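Local coordinates for alanine dehydrogenase/pyridine nucleotide transhydrogenase (PDB 3P2Y), which probably transfers hydride between NADH and NADP in a transhydrogenation coupled to proton pumping across the membrane, at residues S68-D71 / Y72-A75. Sequence-based numbering, arbitrary orientation.
Sequences SDAD and YERA
D71 and R74, three residues apart on one short helix, are joined by a salt bridge in which R74 NH2 reaches D71 OD1 at 2.8 Å. The carboxylate and guanidinium planes are turned 71° apart: OD1 lies near the guanidinium plane, whereas NH2 comes from above the carboxylate. A bend at chi3 (-73°) folds the arginine back over the helix, placing A70 O over the centre of one guanidinium face and NH1 3.6 Å from A70 CB; the small methyl leaves the arginine room to lie there. A water bound to both D71 OD1 and R74 NE adds an indirect link.

D71 also completes a capping box with S68 at the N-cap. S68 OG accepts from D71 N (3.1 Å), and S68 N donates to D71 OD2 (2.8 Å). A short serine side chain can turn back to a backbone N-H of the first turn, while aspartate, carrying two oxygens, serves the cap with one and the arginine with the other. Its negative charge near the helix N-terminus should suit the helix dipole.

Among backbone bonds, E73 N to D69 O and R74 N to A70 O are regular, both 2.9 Å; those from Y72 N to S68 O and A75 N to D71 O are weak.

D69 hydrogen-bonds through OD2 to S59 OG and through OD1 to A60 N, tying the helix start to the preceding loop. Tyrosine suits buried Y72: its nonpolar part packs against I79 of strand 78-79, its hydroxyl bonds L40 O. Helix 69-74 is the crossover between parallel strands 54-57 and 78-79, and Y72 seats it against P42 and V45 of helix 42-50.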
# COMPACT_ATOMS: atom_id res chain seq x y z
N SER A 68 -8.05 21.95 -7.97
CA SER A 68 -7.81 23.38 -7.69
C SER A 68 -9.10 24.18 -7.76
O SER A 68 -10.13 23.70 -8.27
CB SER A 68 -6.81 23.96 -8.70
OG SER A 68 -7.41 23.87 -9.98
N ASP A 69 -9.06 25.42 -7.28
CA ASP A 69 -10.22 26.31 -7.41
C ASP A 69 -10.53 26.46 -8.90
O ASP A 69 -11.70 26.51 -9.30
CB ASP A 69 -9.90 27.70 -6.84
CG ASP A 69 -9.94 27.76 -5.32
OD1 ASP A 69 -10.14 26.72 -4.66
OD2 ASP A 69 -9.73 28.87 -4.79
N ALA A 70 -9.48 26.53 -9.74
CA ALA A 70 -9.69 26.68 -11.20
C ALA A 70 -10.46 25.49 -11.78
O ALA A 70 -11.26 25.68 -12.68
CB ALA A 70 -8.37 26.89 -11.95
N ASP A 71 -10.25 24.29 -11.25
CA ASP A 71 -11.00 23.11 -11.72
C ASP A 71 -12.49 23.31 -11.50
O ASP A 71 -13.32 23.05 -12.38
CB ASP A 71 -10.55 21.83 -11.01
CG ASP A 71 -9.17 21.40 -11.39
OD1 ASP A 71 -8.75 21.66 -12.56
OD2 ASP A 71 -8.50 20.80 -10.53
N TYR A 72 -12.83 23.80 -10.31
CA TYR A 72 -14.23 24.13 -10.01
C TYR A 72 -14.81 25.26 -10.85
O TYR A 72 -15.94 25.16 -11.32
CB TYR A 72 -14.43 24.38 -8.51
CG TYR A 72 -14.37 23.08 -7.71
CD1 TYR A 72 -15.47 22.20 -7.69
CD2 TYR A 72 -13.24 22.76 -6.96
CE1 TYR A 72 -15.41 21.00 -6.92
CE2 TYR A 72 -13.17 21.57 -6.21
CZ TYR A 72 -14.26 20.72 -6.19
OH TYR A 72 -14.18 19.56 -5.44
N GLU A 73 -14.05 26.33 -11.06
CA GLU A 73 -14.51 27.43 -11.91
C GLU A 73 -14.74 26.95 -13.35
O GLU A 73 -15.74 27.35 -13.99
CB GLU A 73 -13.51 28.59 -11.88
CG GLU A 73 -13.49 29.33 -10.54
CD GLU A 73 -12.39 30.36 -10.46
OE1 GLU A 73 -11.30 30.15 -11.03
OE2 GLU A 73 -12.62 31.37 -9.78
N ARG A 74 -13.84 26.09 -13.84
CA ARG A 74 -14.01 25.48 -15.18
C ARG A 74 -15.28 24.64 -15.30
O ARG A 74 -15.85 24.49 -16.40
CB ARG A 74 -12.79 24.64 -15.58
CG ARG A 74 -11.60 25.48 -16.16
CD ARG A 74 -10.47 24.59 -16.73
NE ARG A 74 -9.69 23.93 -15.67
CZ ARG A 74 -8.66 24.50 -15.05
NH1 ARG A 74 -8.26 25.73 -15.38
NH2 ARG A 74 -8.03 23.84 -14.08
N ALA A 75 -15.74 24.10 -14.16
CA ALA A 75 -16.97 23.30 -14.10
C ALA A 75 -18.20 24.17 -13.88
O ALA A 75 -19.32 23.66 -13.70
CB ALA A 75 -16.87 22.26 -12.99
O HOH W 1 -5.81 23.55 -12.05
O HOH W 2 -10.43 21.36 -14.97